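Local coordinates for protein methyl transferase from Methanosarcina acetivorans (Methanosarcina acetivorans, PDB 6MRO) that probably acts as an S-adenosylmethionine-dependent methyltransferase and binds S-adenosyl-L-homocysteine and calcium ions, at residues N82-N87 with D92-E97; N53-T58 with F100-D105; E115-F120 with E159-P164. The protein carries 1 engineered substitution. All blocks are in the same frame, centred on the assembly; numbering follows the deposited sequence.

Interaction 1 (N82-N87 with D92-E97); sequences NFIVGN and DQLFTE. With SAH (S-adenosyl-L-homocysteine), chain B.
The ring of Phe95 is approached obliquely by the delta methyl of Ile84, with CD1 of Ile84 3.7 Å from CZ of Phe95. One face of the ring carries CB of Leu94, the preceding residue, which stands 4.0 Å above the ring plane and over its centre. Phe100 adds an edge-to-face ring pair, and Thr58 also touches Phe95. Ile84 and Phe95 come from opposite directions, the methyl lying against the CZ-CE2 corner of the ring. In Ile84, CG1 is lodged between the backbone N and the carbonyl carbon (chi1 65°), and the extended chain beyond it carries CD1 across to the loop. The same methyl lies 4.3 Å from CD1 of Leu94, and this leucine methyl also comes within 4.4 Å of CA of Gly86. No hydrogen bond crosses between the segments, so they are joined by apolar contacts alone.

The second flat group is the adenine of S-adenosyl-L-homocysteine. Its N6 donates to OD1 of Asn87 at 2.9 Å, with an N-H...O angle of 156°. Leu89 N also donates to that oxygen, and the two bonds should fix the amide's rotation. The carbonyl O of Gly86 lies 3.3 Å from C2 of the adenine.

As in class I methyltransferases, the loop at the C-terminal end of strand 82-85 supplies the adenine end of the pocket. The strand borders the sheet, with Ile84 and Gly86 bonded through their backbones to strand 56-61. Phe83 and Val85 pack on helix 64-76, whereas Phe95 reaches Val127 of helix 114-127.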
loop_
_atom_site.group_PDB
_atom_site.type_symbol
_atom_site.label_atom_id
_atom_site.label_comp_id
_atom_site.label_asym_id
_atom_site.label_seq_id
_atom_site.Cartn_x
_atom_site.Cartn_y
_atom_site.Cartn_z
ATOM N N ASN A 82 2.313 10.733 -10.541
ATOM C CA ASN A 82 2.156 9.883 -11.726
ATOM C C ASN A 82 1.173 8.759 -11.387
ATOM O O ASN A 82 1.556 7.696 -10.901
ATOM C CB ASN A 82 3.524 9.358 -12.155
ATOM C CG ASN A 82 3.476 8.458 -13.373
ATOM O OD1 ASN A 82 2.745 8.704 -14.326
ATOM N ND2 ASN A 82 4.286 7.404 -13.347
ATOM N N PHE A 83 -0.119 8.999 -11.632
ATOM C CA PHE A 83 -1.162 8.012 -11.353
ATOM C C PHE A 83 -1.441 7.198 -12.610
ATOM O O PHE A 83 -1.701 7.768 -13.681
ATOM C CB PHE A 83 -2.453 8.692 -10.886
ATOM C CG PHE A 83 -2.445 9.099 -9.436
ATOM C CD1 PHE A 83 -2.320 8.152 -8.431
ATOM C CD2 PHE A 83 -2.577 10.436 -9.081
ATOM C CE1 PHE A 83 -2.318 8.531 -7.097
ATOM C CE2 PHE A 83 -2.582 10.820 -7.761
ATOM C CZ PHE A 83 -2.449 9.864 -6.762
ATOM N N ILE A 84 -1.384 5.875 -12.498
ATOM C CA ILE A 84 -1.569 5.025 -13.668
ATOM C C ILE A 84 -2.483 3.860 -13.329
ATOM O O ILE A 84 -2.456 3.324 -12.214
ATOM C CB ILE A 84 -0.225 4.522 -14.253
ATOM C CG1 ILE A 84 0.520 3.605 -13.289
ATOM C CG2 ILE A 84 0.668 5.690 -14.656
ATOM C CD1 ILE A 84 1.842 3.116 -13.860
ATOM N N VAL A 85 -3.316 3.492 -14.298
ATOM C CA VAL A 85 -4.136 2.294 -14.205
ATOM C C VAL A 85 -3.262 1.104 -14.555
ATOM O O VAL A 85 -2.591 1.106 -15.595
ATOM C CB VAL A 85 -5.345 2.382 -15.152
ATOM C CG1 VAL A 85 -6.142 1.089 -15.095
ATOM C CG2 VAL A 85 -6.233 3.581 -14.798
ATOM N N GLY A 86 -3.274 0.085 -13.713
ATOM C CA GLY A 86 -2.398 -1.048 -13.952
ATOM C C GLY A 86 -2.551 -2.112 -12.891
ATOM O O GLY A 86 -3.176 -1.908 -11.843
ATOM N N ASN A 87 -1.945 -3.258 -13.184
ATOM C CA ASN A 87 -2.002 -4.449 -12.347
ATOM C C ASN A 87 -0.641 -4.660 -11.697
ATOM O O ASN A 87 0.358 -4.813 -12.399
ATOM C CB ASN A 87 -2.378 -5.665 -13.189
ATOM C CG ASN A 87 -2.789 -6.844 -12.357
ATOM O OD1 ASN A 87 -2.305 -7.043 -11.234
ATOM N ND2 ASN A 87 -3.688 -7.651 -12.907
ATOM N N ASP A 92 5.859 -5.491 -14.127
ATOM C CA ASP A 92 7.175 -5.635 -14.718
ATOM C C ASP A 92 7.123 -5.087 -16.146
ATOM O O ASP A 92 8.131 -4.817 -16.726
ATOM C CB ASP A 92 7.624 -7.063 -14.693
ATOM C CG ASP A 92 6.669 -7.992 -15.318
ATOM O OD1 ASP A 92 5.461 -7.859 -15.225
ATOM O OD2 ASP A 92 7.138 -8.951 -15.886
ATOM N N GLN A 93 5.934 -4.953 -16.707
ATOM C CA GLN A 93 5.790 -4.385 -18.023
ATOM C C GLN A 93 5.590 -2.897 -17.952
ATOM O O GLN A 93 5.510 -2.264 -18.950
ATOM C CB GLN A 93 4.643 -4.996 -18.768
ATOM C CG GLN A 93 4.841 -6.426 -19.155
ATOM C CD GLN A 93 4.811 -6.629 -20.663
ATOM O OE1 GLN A 93 3.770 -6.806 -21.255
ATOM N NE2 GLN A 93 5.948 -6.606 -21.264
ATOM N N LEU A 94 5.496 -2.355 -16.742
ATOM C CA LEU A 94 5.353 -0.949 -16.533
ATOM C C LEU A 94 6.592 -0.300 -15.970
ATOM O O LEU A 94 6.842 0.815 -16.248
ATOM C CB LEU A 94 4.196 -0.649 -15.584
ATOM C CG LEU A 94 2.834 -1.103 -16.018
ATOM C CD1 LEU A 94 1.895 -1.109 -14.868
ATOM C CD2 LEU A 94 2.345 -0.130 -17.055
ATOM N N PHE A 95 7.335 -1.014 -15.146
ATOM C CA PHE A 95 8.519 -0.465 -14.508
ATOM C C PHE A 95 9.689 -1.413 -14.730
ATOM O O PHE A 95 9.506 -2.625 -14.876
ATOM C CB PHE A 95 8.323 -0.245 -12.992
ATOM C CG PHE A 95 7.014 0.407 -12.617
ATOM C CD1 PHE A 95 6.076 -0.281 -11.853
ATOM C CD2 PHE A 95 6.721 1.708 -13.018
ATOM C CE1 PHE A 95 4.877 0.309 -11.496
ATOM C CE2 PHE A 95 5.521 2.308 -12.661
ATOM C CZ PHE A 95 4.594 1.609 -11.910
ATOM N N THR A 96 10.894 -0.856 -14.776
ATOM C CA THR A 96 12.074 -1.699 -14.843
ATOM C C THR A 96 12.492 -2.094 -13.427
ATOM O O THR A 96 11.913 -1.655 -12.428
ATOM C CB THR A 96 13.216 -0.999 -15.586
ATOM O OG1 THR A 96 13.371 0.338 -15.088
ATOM C CG2 THR A 96 12.929 -0.956 -17.080
ATOM N N GLU A 97 13.513 -2.938 -13.347
ATOM C CA GLU A 97 14.025 -3.415 -12.071
ATOM C C GLU A 97 14.704 -2.284 -11.302
ATOM O O GLU A 97 15.217 -1.329 -11.892
ATOM C CB GLU A 97 15.018 -4.557 -12.319
ATOM C CG GLU A 97 15.511 -5.299 -11.085
ATOM C CD GLU A 97 16.507 -6.407 -11.425
ATOM O OE1 GLU A 97 16.756 -6.652 -12.630
ATOM O OE2 GLU A 97 17.059 -7.011 -10.480
HETATM N N SAH B . -4.469 2.196 -0.912
HETATM C CA SAH B . -5.822 2.767 -1.043
HETATM C CB SAH B . -6.803 1.711 -1.537
HETATM C CG SAH B . -6.782 0.422 -0.715
HETATM S SD SAH B . -8.074 -0.754 -1.179
HETATM C C SAH B . -6.321 3.353 0.269
HETATM O O SAH B . -5.679 3.193 1.318
HETATM O OXT SAH B . -7.388 3.985 0.291
HETATM C "C5'" SAH B . -7.045 -1.820 -2.236
HETATM C "C4'" SAH B . -6.813 -1.234 -3.630
HETATM O "O4'" SAH B . -6.013 -2.138 -4.381
HETATM C "C3'" SAH B . -8.078 -0.967 -4.444
HETATM O "O3'" SAH B . -8.046 0.391 -4.855
HETATM C "C2'" SAH B . -7.978 -1.950 -5.603
HETATM O "O2'" SAH B . -8.536 -1.491 -6.825
HETATM C "C1'" SAH B . -6.477 -2.161 -5.715
HETATM N N9 SAH B . -6.055 -3.434 -6.310
HETATM C C8 SAH B . -6.505 -4.703 -6.021
HETATM N N7 SAH B . -5.805 -5.579 -6.763
HETATM C C5 SAH B . -4.903 -4.888 -7.502
HETATM C C6 SAH B . -3.943 -5.275 -8.434
HETATM N N6 SAH B . -3.777 -6.554 -8.745
HETATM N N1 SAH B . -3.168 -4.316 -9.031
HETATM C C2 SAH B . -3.330 -2.981 -8.713
HETATM N N3 SAH B . -4.288 -2.591 -7.804
HETATM C C4 SAH B . -5.045 -3.542 -7.206
#

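Interaction 2 (N53-T58 with F100-D105); sequences NGCDVT and FDIVID
Cys55 and Ile102 meet at the ends of their side chains: SG of Cys55, anti to the carbonyl carbon (chi1 -69°), reaches CD1 of Ile102 at 4.0 Å, an apolar contact. Ile31 touches the side chain of Ile102 as well. The second contact joins Thr58 and Phe100, whose side chains cross at about a right angle. CE2 of Phe100 lies 4.1 Å from CB of Thr58 and equally far from OG1 of that threonine, and the approach to the ring is oblique. No hydrogen bond links the two segments.

The CA atoms of Cys55 and Ile102 are 9.1 Å apart, too far for neighbouring strands, and strand 35-39 indeed runs between 56-61 and 100-106. These are parallel strands of the seven-stranded sheet (order 3-2-1-4-5-7-6) of a class I, Rossmann-like methyltransferase. The contacts thus join strands that are not neighbours, over the start of strand 35-39.

Around them, the second shell differs from one contact to the other. Val57 and Ile104 pack on helix 45-51. Thr58 and Phe100 both touch Arg35, and Phe100 also rests on Leu37 and on Val127 of helix 114-127. Phe95 borders both members of the Thr58-Phe100 pair from the loop after strand 82-85. OG1 of Thr58 is hydrogen-bonded to ND2 of Asn82, while the Thr58 backbone pairs with Ala36 and Asp38. At residue 101 the chain turns a corner, and OD1 of Asp101 accepts a hydrogen bond from N of Arg35, tying that corner to the start of the middle strand.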
loop_
_atom_site.group_PDB
_atom_site.type_symbol
_atom_site.label_atom_id
_atom_site.label_comp_id
_atom_site.label_asym_id
_atom_site.label_seq_id
_atom_site.Cartn_x
_atom_site.Cartn_y
_atom_site.Cartn_z
ATOM N N ASN A 53 5.624 15.631 0.628
ATOM C CA ASN A 53 6.763 15.512 1.525
ATOM C C ASN A 53 8.032 15.080 0.797
ATOM O O ASN A 53 8.849 14.325 1.331
ATOM C CB ASN A 53 6.429 14.564 2.670
ATOM C CG ASN A 53 5.485 15.207 3.659
ATOM O OD1 ASN A 53 5.905 15.993 4.495
ATOM N ND2 ASN A 53 4.200 14.934 3.520
ATOM N N GLY A 54 8.206 15.555 -0.431
ATOM C CA GLY A 54 9.488 15.485 -1.107
ATOM C C GLY A 54 9.773 14.238 -1.912
ATOM O O GLY A 54 10.912 14.071 -2.365
ATOM N N CYS A 55 8.792 13.359 -2.114
ATOM C CA CYS A 55 8.990 12.155 -2.911
ATOM C C CYS A 55 8.495 12.359 -4.344
ATOM O O CYS A 55 7.597 13.163 -4.600
ATOM C CB CYS A 55 8.269 10.961 -2.288
ATOM S SG CYS A 55 8.992 10.401 -0.727
ATOM N N ASP A 56 9.109 11.631 -5.280
ATOM C CA ASP A 56 8.608 11.518 -6.654
ATOM C C ASP A 56 7.673 10.319 -6.686
ATOM O O ASP A 56 8.135 9.177 -6.644
ATOM C CB ASP A 56 9.747 11.299 -7.647
ATOM C CG ASP A 56 10.718 12.457 -7.704
ATOM O OD1 ASP A 56 10.299 13.616 -7.477
ATOM O OD2 ASP A 56 11.909 12.194 -7.972
ATOM N N VAL A 57 6.365 10.556 -6.773
ATOM C CA VAL A 57 5.386 9.519 -6.466
ATOM C C VAL A 57 4.727 9.000 -7.733
ATOM O O VAL A 57 4.291 9.780 -8.590
ATOM C CB VAL A 57 4.320 10.015 -5.480
ATOM C CG1 VAL A 57 3.341 8.873 -5.158
ATOM C CG2 VAL A 57 5.001 10.459 -4.206
ATOM N N THR A 58 4.647 7.676 -7.826
ATOM C CA THR A 58 3.798 6.967 -8.775
ATOM C C THR A 58 2.769 6.165 -7.996
ATOM O O THR A 58 3.100 5.531 -6.994
ATOM C CB THR A 58 4.635 6.029 -9.660
ATOM O OG1 THR A 58 5.549 6.806 -10.446
ATOM C CG2 THR A 58 3.722 5.248 -10.605
ATOM N N PHE A 100 12.450 1.931 -7.512
ATOM C CA PHE A 100 11.815 2.709 -6.453
ATOM C C PHE A 100 12.592 2.615 -5.145
ATOM O O PHE A 100 13.001 1.527 -4.734
ATOM C CB PHE A 100 10.369 2.238 -6.242
ATOM C CG PHE A 100 9.470 2.566 -7.393
ATOM C CD1 PHE A 100 9.155 1.606 -8.335
ATOM C CD2 PHE A 100 8.967 3.848 -7.548
ATOM C CE1 PHE A 100 8.333 1.919 -9.422
ATOM C CE2 PHE A 100 8.165 4.171 -8.642
ATOM C CZ PHE A 100 7.841 3.206 -9.569
ATOM N N ASP A 101 12.786 3.769 -4.498
ATOM C CA ASP A 101 13.333 3.815 -3.143
ATOM C C ASP A 101 12.328 3.349 -2.088
ATOM O O ASP A 101 12.726 2.858 -1.024
ATOM C CB ASP A 101 13.767 5.243 -2.824
ATOM C CG ASP A 101 14.780 5.756 -3.796
ATOM O OD1 ASP A 101 14.446 6.661 -4.590
ATOM O OD2 ASP A 101 15.919 5.241 -3.766
ATOM N N ILE A 102 11.036 3.545 -2.344
ATOM C CA ILE A 102 9.965 3.256 -1.392
ATOM C C ILE A 102 8.823 2.612 -2.159
ATOM O O ILE A 102 8.454 3.093 -3.241
ATOM C CB ILE A 102 9.449 4.533 -0.698
ATOM C CG1 ILE A 102 10.548 5.265 0.063
ATOM C CG2 ILE A 102 8.226 4.237 0.183
ATOM C CD1 ILE A 102 10.470 6.783 -0.138
ATOM N N VAL A 103 8.270 1.526 -1.618
ATOM C CA VAL A 103 6.942 1.051 -2.007
ATOM C C VAL A 103 6.056 1.099 -0.770
ATOM O O VAL A 103 6.429 0.552 0.278
ATOM C CB VAL A 103 6.962 -0.376 -2.583
ATOM C CG1 VAL A 103 5.517 -0.867 -2.832
ATOM C CG2 VAL A 103 7.784 -0.426 -3.887
ATOM N N ILE A 104 4.878 1.738 -0.891
ATOM C CA ILE A 104 3.879 1.716 0.178
ATOM C C ILE A 104 2.673 0.900 -0.264
ATOM O O ILE A 104 2.262 0.911 -1.423
ATOM C CB ILE A 104 3.444 3.121 0.671
ATOM C CG1 ILE A 104 2.696 3.914 -0.406
ATOM C CG2 ILE A 104 4.648 3.894 1.225
ATOM C CD1 ILE A 104 2.014 5.183 0.145
ATOM N N ASP A 105 2.084 0.200 0.701
ATOM C CA ASP A 105 1.015 -0.762 0.436
ATOM C C ASP A 105 0.002 -0.529 1.552
ATOM O O ASP A 105 0.235 -0.924 2.692
ATOM C CB ASP A 105 1.610 -2.169 0.431
ATOM C CG ASP A 105 0.582 -3.275 0.329
ATOM O OD1 ASP A 105 1.010 -4.350 -0.144
ATOM O OD2 ASP A 105 -0.609 -3.103 0.683
#

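Interaction 3 (E115-F120 with E159-P164); sequences EERLLF and ESTFSP
Arg117 is the first residue of 115-120 to meet the other helix: its CD lies 4.3 Å from OG1 of Thr161, a loose contact made by the aliphatic part of the arginine. The polar end is engaged with Phe109, whose carbonyl O accepts a hydrogen bond from NH1 and whose ring makes a cation-pi contact with Arg117. OG1 of Thr161 is itself bonded to the backbone O of Glu157, a ligand of one calcium ion; the Arg117 side chain is about 8 Å from a calcium.

Helix 114-127 links parallel strands 100-106 and 132-139, a beta-alpha-beta crossover, while helix 155-162 lies between strands 132-139 and 167-177 in the chain. Both pack on strand 132-139, through Phe120 on Tyr134 and Phe162 on Met136.

One turn beyond Glu116, Phe120 N bonds to Glu116 O at 2.9 Å. CG of Phe120, anti to the backbone N (chi1 175°), brings the ring edge to Phe162. CE1 of Phe120 and CZ of Phe162 are 4.2 Å apart, each near the plane of the other ring, so they meet edge to edge without stacking. CG2 of Thr161 sits 3.7 Å above one face of Phe162, offset toward the rim.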
loop_
_atom_site.group_PDB
_atom_site.type_symbol
_atom_site.label_atom_id
_atom_site.label_comp_id
_atom_site.label_asym_id
_atom_site.label_seq_id
_atom_site.Cartn_x
_atom_site.Cartn_y
_atom_site.Cartn_z
ATOM N N GLU A 115 -3.179 -17.611 -3.982
ATOM C CA GLU A 115 -2.488 -18.099 -5.172
ATOM C C GLU A 115 -1.708 -17.010 -5.896
ATOM O O GLU A 115 -0.891 -17.332 -6.765
ATOM C CB GLU A 115 -3.485 -18.754 -6.131
ATOM C CG GLU A 115 -3.814 -20.192 -5.761
ATOM C CD GLU A 115 -4.748 -20.856 -6.749
ATOM O OE1 GLU A 115 -4.495 -22.022 -7.113
ATOM O OE2 GLU A 115 -5.736 -20.216 -7.160
ATOM N N GLU A 116 -1.931 -15.740 -5.559
ATOM C CA GLU A 116 -1.201 -14.635 -6.161
ATOM C C GLU A 116 -0.145 -14.045 -5.235
ATOM O O GLU A 116 0.533 -13.092 -5.627
ATOM C CB GLU A 116 -2.179 -13.534 -6.599
ATOM C CG GLU A 116 -3.235 -13.974 -7.626
ATOM C CD GLU A 116 -2.642 -14.579 -8.896
ATOM O OE1 GLU A 116 -1.727 -13.968 -9.486
ATOM O OE2 GLU A 116 -3.107 -15.656 -9.330
ATOM N N ARG A 117 0.028 -14.595 -4.028
ATOM C CA ARG A 117 0.889 -13.963 -3.029
ATOM C C ARG A 117 2.368 -14.064 -3.400
ATOM O O ARG A 117 3.110 -13.085 -3.260
ATOM C CB ARG A 117 0.638 -14.577 -1.649
ATOM C CG ARG A 117 -0.570 -14.001 -0.912
ATOM C CD ARG A 117 -0.244 -13.705 0.549
ATOM N NE ARG A 117 -1.424 -13.437 1.378
ATOM C CZ ARG A 117 -2.185 -12.345 1.288
ATOM N NH1 ARG A 117 -1.916 -11.411 0.386
ATOM N NH2 ARG A 117 -3.228 -12.185 2.097
ATOM N N LEU A 118 2.831 -15.237 -3.847
ATOM C CA LEU A 118 4.242 -15.367 -4.211
ATOM C C LEU A 118 4.588 -14.435 -5.363
ATOM O O LEU A 118 5.582 -13.701 -5.307
ATOM C CB LEU A 118 4.583 -16.817 -4.573
ATOM C CG LEU A 118 5.806 -17.035 -5.487
ATOM C CD1 LEU A 118 7.106 -16.558 -4.836
ATOM C CD2 LEU A 118 5.942 -18.503 -5.923
ATOM N N LEU A 119 3.767 -14.454 -6.418
ATOM C CA LEU A 119 3.947 -13.537 -7.539
ATOM C C LEU A 119 3.959 -12.087 -7.069
ATOM O O LEU A 119 4.780 -11.280 -7.524
ATOM C CB LEU A 119 2.833 -13.757 -8.564
ATOM C CG LEU A 119 2.898 -12.981 -9.876
ATOM C CD1 LEU A 119 4.167 -13.363 -10.608
ATOM C CD2 LEU A 119 1.665 -13.247 -10.736
ATOM N N PHE A 120 3.050 -11.740 -6.157
ATOM C CA PHE A 120 3.002 -10.382 -5.624
ATOM C C PHE A 120 4.336 -9.993 -4.995
ATOM O O PHE A 120 4.921 -8.960 -5.341
ATOM C CB PHE A 120 1.859 -10.285 -4.616
ATOM C CG PHE A 120 1.772 -8.966 -3.900
ATOM C CD1 PHE A 120 2.305 -8.824 -2.632
ATOM C CD2 PHE A 120 1.130 -7.879 -4.486
ATOM C CE1 PHE A 120 2.208 -7.619 -1.952
ATOM C CE2 PHE A 120 1.033 -6.667 -3.807
ATOM C CZ PHE A 120 1.574 -6.546 -2.534
ATOM N N GLU A 159 5.554 -12.678 8.303
ATOM C CA GLU A 159 6.930 -13.155 8.321
ATOM C C GLU A 159 7.145 -14.240 7.274
ATOM O O GLU A 159 8.139 -14.225 6.548
ATOM C CB GLU A 159 7.295 -13.685 9.709
ATOM C CG GLU A 159 7.561 -12.598 10.738
ATOM C CD GLU A 159 7.998 -13.160 12.078
ATOM O OE1 GLU A 159 9.190 -13.508 12.218
ATOM O OE2 GLU A 159 7.150 -13.253 12.990
ATOM N N SER A 160 6.204 -15.176 7.191
ATOM C CA SER A 160 6.305 -16.265 6.224
ATOM C C SER A 160 6.255 -15.749 4.788
ATOM O O SER A 160 6.954 -16.269 3.909
ATOM C CB SER A 160 5.186 -17.273 6.454
ATOM O OG SER A 160 5.303 -18.332 5.528
ATOM N N THR A 161 5.448 -14.716 4.546
ATOM C CA THR A 161 5.265 -14.182 3.198
ATOM C C THR A 161 6.454 -13.347 2.741
ATOM O O THR A 161 6.910 -13.482 1.599
ATOM C CB THR A 161 3.992 -13.337 3.148
ATOM O OG1 THR A 161 2.859 -14.158 3.461
ATOM C CG2 THR A 161 3.815 -12.717 1.779
ATOM N N PHE A 162 6.970 -12.468 3.601
ATOM C CA PHE A 162 7.939 -11.476 3.137
ATOM C C PHE A 162 9.388 -11.776 3.518
ATOM O O PHE A 162 10.294 -11.173 2.930
ATOM C CB PHE A 162 7.534 -10.085 3.640
ATOM C CG PHE A 162 6.271 -9.578 2.998
ATOM C CD1 PHE A 162 5.062 -9.601 3.682
ATOM C CD2 PHE A 162 6.290 -9.116 1.698
ATOM C CE1 PHE A 162 3.898 -9.159 3.070
ATOM C CE2 PHE A 162 5.124 -8.672 1.082
ATOM C CZ PHE A 162 3.936 -8.689 1.771
ATOM N N SER A 163 9.631 -12.672 4.477
ATOM C CA SER A 163 11.006 -13.057 4.792
ATOM C C SER A 163 11.774 -13.656 3.620
ATOM O O SER A 163 12.994 -13.416 3.541
ATOM C CB SER A 163 11.031 -14.038 5.969
ATOM O OG SER A 163 10.934 -13.360 7.204
ATOM N N PRO A 164 11.183 -14.460 2.726
ATOM C CA PRO A 164 12.001 -15.072 1.654
ATOM C C PRO A 164 12.739 -14.076 0.775
ATOM O O PRO A 164 13.860 -14.366 0.333
ATOM C CB PRO A 164 10.976 -15.871 0.841
ATOM C CG PRO A 164 9.963 -16.259 1.831
ATOM C CD PRO A 164 9.832 -15.070 2.741
#

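In the fold
Interactions 1 and 2 lie about 13 Å apart, centre to centre, and are in contact: CG of Phe95 is 3.8 Å from CE1 of Phe100, and N of Asn82 is 2.9 Å from O of Val57, a probable hydrogen bond. Along the chain, interaction 1 lies within the span of interaction 2; interaction 3 follows both. Its centre is about 20 Å from that of interaction 1 and about 21 Å from that of interaction 2. Helix 114-127 follows strand 100-106 and brings Phe120 against Asp105. Interaction 1 thus adjoins the adenine of S-adenosyl-L-homocysteine, interaction 2 joins strands 56-61 and 100-106 across 35-39, and interaction 3 lies toward the calcium sites.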